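Local structure of uncharacterized protein TP-0789 domain-containing protein (Nitrosomonas europaea ATCC 19718, 3BUU) at residues Asp180-Gly184 with Glu185-Thr189; Lys222-Leu225 with Lys226-Glu229. The protein is of unknown function but belongs to the LolA superfamily, whose relatives sort lipoproteins to the outer membrane, so it probably binds lipid or lipoprotein. All coordinates share one frame; numbering follows the deposited sequence.

Interaction 1: Asp180-Gly184 with Glu185-Thr189; sequences DNILG and EMRPT
D180 and R187 pair across a tight antiparallel hairpin, exchanging two backbone bonds: D180 N to R187 O, and R187 N to D180 O at 2.9 Å. I182 N donates to E185 O in a nearly straight bond (172°), and E185 N returns a longer one of 3.2 Å to I182 O. Between them, N181 and M186 form a non-hydrogen-bonded pair. The loop is a two-residue type I' turn, with L183 in a left-handed conformation and G184 at a positive phi where a side chain would jam against the preceding carbonyl. The fold is the antiparallel beta structure of the LolA superfamily, and this turn joins strands 170-182 and 185-195.

R187 leans back over the turn with its chain extended from CG to NE. Its NH2 reaches L183 O at 2.9 Å, with that oxygen in the guanidinium plane, while NE makes a weak, bent bond to I182 O. E185 CB lies over the centre of one guanidinium face, and NH1 bonds to E18 O. With an alanine at R187, the carbonyls of L183 and E18 would probably lose this donor and the turn this polar tie to helix 9-20. Beside R187, I182 CD1 meets T189 CG2 at 3.7 Å. On the other face, the chi2 bend (-65°) of selenomethionine M186 brings SE to 3.8 Å from N181 CB, and the chi3 bend carries CE over D180.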
ATOM      1  N   ASP A 180     -15.909   5.713   1.459  1.00 10.41           N
ATOM      2  CA  ASP A 180     -16.771   5.810   2.640  0.50 10.55           C
ATOM      3  C   ASP A 180     -16.240   6.905   3.557  1.00 10.99           C
ATOM      4  O   ASP A 180     -15.046   7.144   3.612  1.00  9.67           O
ATOM      5  CB  ASP A 180     -16.729   4.450   3.339  0.50 11.88           C
ATOM      6  CG  ASP A 180     -17.745   4.319   4.441  0.50 13.44           C
ATOM      7  OD1 ASP A 180     -18.836   4.898   4.322  0.50 14.30           O
ATOM      8  OD2 ASP A 180     -17.452   3.624   5.432  0.50 17.49           O
ATOM      9  N   ASN A 181     -17.144   7.558   4.299  1.00 10.83           N
ATOM     10  CA  ASN A 181     -16.765   8.660   5.193  1.00 11.12           C
ATOM     11  C   ASN A 181     -16.088   8.084   6.454  1.00 10.27           C
ATOM     12  O   ASN A 181     -16.736   7.446   7.298  1.00 12.47           O
ATOM     13  CB  ASN A 181     -17.991   9.522   5.561  1.00 11.83           C
ATOM     14  CG  ASN A 181     -17.641  10.599   6.563  1.00 12.30           C
ATOM     15  OD1 ASN A 181     -16.545  11.175   6.495  1.00 17.10           O
ATOM     16  ND2 ASN A 181     -18.532  10.885   7.488  1.00 15.45           N
ATOM     17  N   ILE A 182     -14.770   8.274   6.561  1.00  9.21           N
ATOM     18  CA  ILE A 182     -13.961   7.702   7.617  1.00 10.46           C
ATOM     19  C   ILE A 182     -12.984   8.782   8.052  1.00  9.22           C
ATOM     20  O   ILE A 182     -12.170   9.228   7.237  1.00  8.80           O
ATOM     21  CB  ILE A 182     -13.217   6.453   7.106  1.00 10.73           C
ATOM     22  CG1 ILE A 182     -14.175   5.321   6.704  1.00 11.85           C
ATOM     23  CG2 ILE A 182     -12.192   5.983   8.135  1.00 12.85           C
ATOM     24  CD1 ILE A 182     -13.520   4.254   5.858  1.00 15.01           C
ATOM     25  N   LEU A 183     -13.026   9.192   9.321  1.00  9.32           N
ATOM     26  CA  LEU A 183     -11.968  10.026   9.872  1.00  9.86           C
ATOM     27  C   LEU A 183     -11.676  11.253   9.042  1.00  9.85           C
ATOM     28  O   LEU A 183     -10.524  11.602   8.785  1.00 11.15           O
ATOM     29  CB  LEU A 183     -10.701   9.187  10.112  1.00 11.48           C
ATOM     30  CG  LEU A 183     -10.892   8.045  11.120  1.00 13.93           C
ATOM     31  CD1 LEU A 183      -9.661   7.122  11.084  1.00 13.90           C
ATOM     32  CD2 LEU A 183     -11.129   8.547  12.529  1.00 18.20           C
ATOM     33  N   GLY A 184     -12.741  11.963   8.670  1.00 10.12           N
ATOM     34  CA  GLY A 184     -12.576  13.271   8.039  1.00 10.43           C
ATOM     35  C   GLY A 184     -12.558  13.310   6.529  1.00  8.06           C
ATOM     36  O   GLY A 184     -12.498  14.423   5.946  1.00  9.05           O
ATOM     37  N   GLU A 185     -12.558  12.144   5.862  1.00  8.29           N
ATOM     38  CA  GLU A 185     -12.527  12.138   4.401  1.00  8.13           C
ATOM     39  C   GLU A 185     -13.404  11.031   3.879  1.00  7.87           C
ATOM     40  O   GLU A 185     -13.690  10.047   4.563  1.00  8.78           O
ATOM     41  CB  GLU A 185     -11.095  11.873   3.870  1.00  9.11           C
ATOM     42  CG  GLU A 185     -10.043  12.853   4.296  1.00 10.12           C
ATOM     43  CD  GLU A 185     -10.120  14.226   3.683  1.00 13.44           C
ATOM     44  OE1 GLU A 185     -10.818  14.446   2.669  1.00 14.42           O
ATOM     45  OE2 GLU A 185      -9.386  15.100   4.224  1.00 15.72           O
HETATM   46  N   MSE A 186     -13.795  11.135   2.604  1.00  8.65           N
HETATM   47  CA  MSE A 186     -14.293   9.981   1.851  1.00  8.66           C
HETATM   48  C   MSE A 186     -13.066   9.195   1.397  1.00  8.19           C
HETATM   49  O   MSE A 186     -12.321   9.651   0.541  1.00  9.92           O
HETATM   50  CB  MSE A 186     -15.081  10.464   0.646  1.00 10.05           C
HETATM   51  CG  MSE A 186     -16.406  11.120   1.035  1.00 13.77           C
HETATM   52 SE   MSE A 186     -17.659   9.951   1.849  1.00 26.37          SE
HETATM   53  CE  MSE A 186     -17.977   8.789   0.364  1.00 22.61           C
ATOM     54  N   ARG A 187     -12.865   8.027   2.002  1.00  7.78           N
ATOM     55  CA  ARG A 187     -11.664   7.249   1.786  1.00  6.91           C
ATOM     56  C   ARG A 187     -12.011   5.979   1.010  1.00  6.89           C
ATOM     57  O   ARG A 187     -13.044   5.347   1.244  1.00  7.62           O
ATOM     58  CB  ARG A 187     -11.050   6.805   3.103  1.00  7.14           C
ATOM     59  CG  ARG A 187     -10.792   7.997   4.042  1.00  7.18           C
ATOM     60  CD  ARG A 187      -9.911   7.579   5.187  1.00  8.02           C
ATOM     61  NE  ARG A 187      -9.688   8.686   6.125  1.00  7.29           N
ATOM     62  CZ  ARG A 187      -8.815   9.672   5.913  1.00  7.11           C
ATOM     63  NH1 ARG A 187      -7.998   9.585   4.848  1.00  7.85           N
ATOM     64  NH2 ARG A 187      -8.715  10.673   6.780  1.00  8.24           N
ATOM     65  N   PRO A 188     -11.112   5.541   0.111  1.00  7.03           N
ATOM     66  CA  PRO A 188     -11.359   4.277  -0.586  1.00  7.11           C
ATOM     67  C   PRO A 188     -11.193   3.112   0.389  1.00  7.35           C
ATOM     68  O   PRO A 188     -10.245   3.093   1.148  1.00  9.82           O
ATOM     69  CB  PRO A 188     -10.272   4.263  -1.650  1.00  8.80           C
ATOM     70  CG  PRO A 188      -9.124   5.081  -1.062  1.00  9.08           C
ATOM     71  CD  PRO A 188      -9.827   6.183  -0.256  1.00  7.95           C
ATOM     72  N   THR A 189     -12.127   2.190   0.382  1.00  7.39           N
ATOM     73  CA  THR A 189     -12.002   1.032   1.226  1.00  7.61           C
ATOM     74  C   THR A 189     -11.715  -0.241   0.460  1.00  7.45           C
ATOM     75  O   THR A 189     -11.508  -1.289   1.068  1.00  8.19           O
ATOM     76  CB  THR A 189     -13.228   0.826   2.114  1.00  8.59           C
ATOM     77  OG1 THR A 189     -14.344   0.454   1.310  1.00 10.36           O
ATOM     78  CG2 THR A 189     -13.551   2.083   2.913  1.00 10.97           C
TER

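Interaction 2: Lys222-Leu225 with Lys226-Glu229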
ATOM      1  N   LYS A 222      12.099  -5.518  17.549  1.00 13.87           N
ATOM      2  CA  LYS A 222      12.054  -6.964  17.498  1.00 14.75           C
ATOM      3  C   LYS A 222      11.509  -7.587  18.771  1.00 14.24           C
ATOM      4  O   LYS A 222      10.754  -8.536  18.714  1.00 15.82           O
ATOM      5  CB  LYS A 222      13.444  -7.511  17.186  1.00 17.17           C
ATOM      6  CG  LYS A 222      14.024  -7.005  15.877  1.00 18.13           C
ATOM      7  CD  LYS A 222      15.412  -7.611  15.676  1.00 22.41           C
ATOM      8  CE  LYS A 222      16.102  -7.036  14.449  1.00 25.47           C
ATOM      9  NZ  LYS A 222      17.420  -7.700  14.220  1.00 30.23           N
ATOM     10  N   ASP A 223      11.786  -6.966  19.914  1.00 14.19           N
ATOM     11  CA  ASP A 223      11.295  -7.497  21.181  1.00 14.88           C
ATOM     12  C   ASP A 223       9.781  -7.430  21.297  1.00 13.32           C
ATOM     13  O   ASP A 223       9.156  -8.348  21.826  1.00 14.38           O
ATOM     14  CB  ASP A 223      11.942  -6.778  22.353  1.00 16.97           C
ATOM     15  CG  ASP A 223      13.371  -7.171  22.537  1.00 21.02           C
ATOM     16  OD1 ASP A 223      13.725  -8.342  22.254  1.00 21.91           O
ATOM     17  OD2 ASP A 223      14.153  -6.293  22.945  1.00 26.04           O
ATOM     18  N   TYR A 224       9.174  -6.355  20.764  1.00 11.90           N
ATOM     19  CA  TYR A 224       7.750  -6.229  20.838  1.00 11.93           C
ATOM     20  C   TYR A 224       7.060  -7.375  20.064  1.00 10.85           C
ATOM     21  O   TYR A 224       5.953  -7.778  20.375  1.00 13.46           O
ATOM     22  CB  TYR A 224       7.374  -4.846  20.328  1.00 12.22           C
ATOM     23  CG  TYR A 224       5.917  -4.537  20.317  1.00 10.06           C
ATOM     24  CD1 TYR A 224       5.252  -4.154  21.487  1.00 10.83           C
ATOM     25  CD2 TYR A 224       5.181  -4.629  19.155  1.00 10.25           C
ATOM     26  CE1 TYR A 224       3.890  -3.857  21.461  1.00 10.24           C
ATOM     27  CE2 TYR A 224       3.817  -4.332  19.114  1.00 10.66           C
ATOM     28  CZ  TYR A 224       3.184  -3.937  20.277  1.00 10.96           C
ATOM     29  OH  TYR A 224       1.853  -3.611  20.232  1.00 13.87           O
ATOM     30  N   LEU A 225       7.729  -7.870  19.015  1.00 13.05           N
ATOM     31  CA  LEU A 225       7.129  -8.885  18.133  1.00 13.81           C
ATOM     32  C   LEU A 225       7.511 -10.332  18.476  1.00 14.63           C
ATOM     33  O   LEU A 225       7.250 -11.245  17.702  1.00 17.18           O
ATOM     34  CB  LEU A 225       7.428  -8.537  16.673  1.00 14.23           C
ATOM     35  CG  LEU A 225       6.712  -7.272  16.202  1.00 15.77           C
ATOM     36  CD1 LEU A 225       7.192  -6.916  14.804  1.00 15.93           C
ATOM     37  CD2 LEU A 225       5.221  -7.527  16.180  1.00 16.99           C
ATOM     38  N   LYS A 226       8.133 -10.557  19.631  1.00 15.28           N
ATOM     39  CA  LYS A 226       8.524 -11.912  20.051  1.00 16.94           C
ATOM     40  C   LYS A 226       7.304 -12.567  20.669  1.00 16.19           C
ATOM     41  O   LYS A 226       6.966 -12.305  21.813  1.00 16.66           O
ATOM     42  CB  LYS A 226       9.708 -11.879  21.003  1.00 17.80           C
ATOM     43  CG  LYS A 226      10.246 -13.284  21.202  1.00 20.84           C
ATOM     44  CD  LYS A 226      11.646 -13.315  21.772  1.00 24.71           C
ATOM     45  CE  LYS A 226      12.135 -14.741  21.923  1.00 23.69           C
ATOM     46  NZ  LYS A 226      12.922 -15.176  20.778  1.00 25.06           N
ATOM     47  N   ARG A 227       6.583 -13.333  19.864  1.00 15.02           N
ATOM     48  CA  ARG A 227       5.280 -13.882  20.290  1.00 14.30           C
ATOM     49  C   ARG A 227       5.140 -15.322  19.888  1.00 14.51           C
ATOM     50  O   ARG A 227       5.865 -15.794  19.001  1.00 15.76           O
ATOM     51  CB  ARG A 227       4.131 -13.096  19.687  1.00 15.84           C
ATOM     52  CG  ARG A 227       4.152 -11.674  20.120  1.00 17.79           C
ATOM     53  CD  ARG A 227       3.151 -10.889  19.442  1.00 22.56           C
ATOM     54  NE  ARG A 227       3.414  -9.486  19.704  1.00 23.95           N
ATOM     55  CZ  ARG A 227       2.480  -8.554  19.712  1.00 25.75           C
ATOM     56  NH1 ARG A 227       1.199  -8.876  19.490  1.00 26.79           N
ATOM     57  NH2 ARG A 227       2.828  -7.311  19.957  1.00 23.65           N
ATOM     58  N   LEU A 228       4.225 -16.013  20.560  1.00 13.61           N
ATOM     59  CA  LEU A 228       3.853 -17.370  20.194  1.00 15.92           C
ATOM     60  C   LEU A 228       2.465 -17.628  20.744  1.00 17.92           C
ATOM     61  O   LEU A 228       2.276 -17.682  21.972  1.00 19.36           O
ATOM     62  CB  LEU A 228       4.836 -18.404  20.751  1.00 13.80           C
ATOM     63  CG  LEU A 228       4.594 -19.825  20.249  1.00 14.53           C
ATOM     64  CD1 LEU A 228       4.893 -19.989  18.738  1.00 17.54           C
ATOM     65  CD2 LEU A 228       5.503 -20.729  21.059  1.00 16.89           C
ATOM     66  N   GLU A 229       1.496 -17.820  19.855  1.00 22.17           N
ATOM     67  CA  GLU A 229       0.096 -17.947  20.294  1.00 26.11           C
ATOM     68  C   GLU A 229      -0.483 -19.341  20.152  1.00 27.92           C
ATOM     69  O   GLU A 229      -0.068 -20.101  19.277  1.00 29.65           O
ATOM     70  CB  GLU A 229      -0.793 -16.950  19.552  1.00 26.89           C
ATOM     71  CG  GLU A 229      -0.483 -15.495  19.846  1.00 30.28           C
ATOM     72  CD  GLU A 229      -1.447 -14.554  19.152  1.00 33.68           C
ATOM     73  OE1 GLU A 229      -1.758 -14.776  17.954  1.00 35.64           O
ATOM     74  OE2 GLU A 229      -1.885 -13.585  19.800  1.00 35.76           O
ATOM     75  OXT GLU A 229      -1.406 -19.708  20.900  1.00 28.69           O
TER
HETATM   76  O   HOH W   1       0.165  -5.439  18.716  1.00 29.70           O
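Y224 and R227 are brought together by different choices at the first torsion. The Y224 ring leaves with CG anti to the backbone N (chi1 179°), whereas R227 sets CG anti to its own carbonyl carbon (chi1 -61°) and then runs extended as far as NE, back alongside the turn. The guanidinium reaches Y224 twice, at the main chain and at the ring.

At the main chain, NE and NH2 grip one acceptor side-on: NE to Y224 O at 3.1 Å and NH2 to the same Y224 O at 3.2 Å. The oxygen lies in the guanidinium plane, but the two donors meet it differently, NE in the carbonyl plane and NH2 above it. This two-point hold limits rotation of the guanidinium about its last bonds.

NH2 also sits over one face of the Y224 ring, displaced toward the rim and 3.3 Å from CE2. R227 CZ stands 4.8 Å from the ring centroid, a cation-pi contact, yet the guanidinium and ring planes are 68° apart, so the group dips one nitrogen toward the ring instead of stacking flat. A water 2.9 Å from Y224 OH also accepts a weak bond from R227 NH2. L225 CD2 lies over one face of the guanidinium, 4.4 Å from R227 NE, while the L225 side chain packs on I57 and F81.

K226 N closes the backbone turn on D223 O at 3.3 Å. Together with the helical angles of 222-224, this i to i+3 bond describes a helix-like turn without regular helical bonding in the C-terminal tail, with the Y224 carbonyl taken up by the R227 guanidinium, which also makes a cation-pi contact with the Y224 ring.

In the fold
Following the chain, interaction 1 comes first: it closes the short turn between strands 170-182 and 185-195, beside helix 9-20 near the N terminus. Strand 202-212 then lies alongside 185-195, and M210 on it packs against I182, L183 and R187. After that strand the chain leaves the regular beta structure, and interaction 2 closes a small turn within the tail, where Y224 and L225 rest on strand 55-62 and L225 also on strand 77-81. The two loops are in series, neither nested nor crossed. The centres of interactions 1 and 2 are about 32 Å apart. The nearest atoms of interactions 1 and 2 are about 18 Å apart, so they lie in separate regions of the fold.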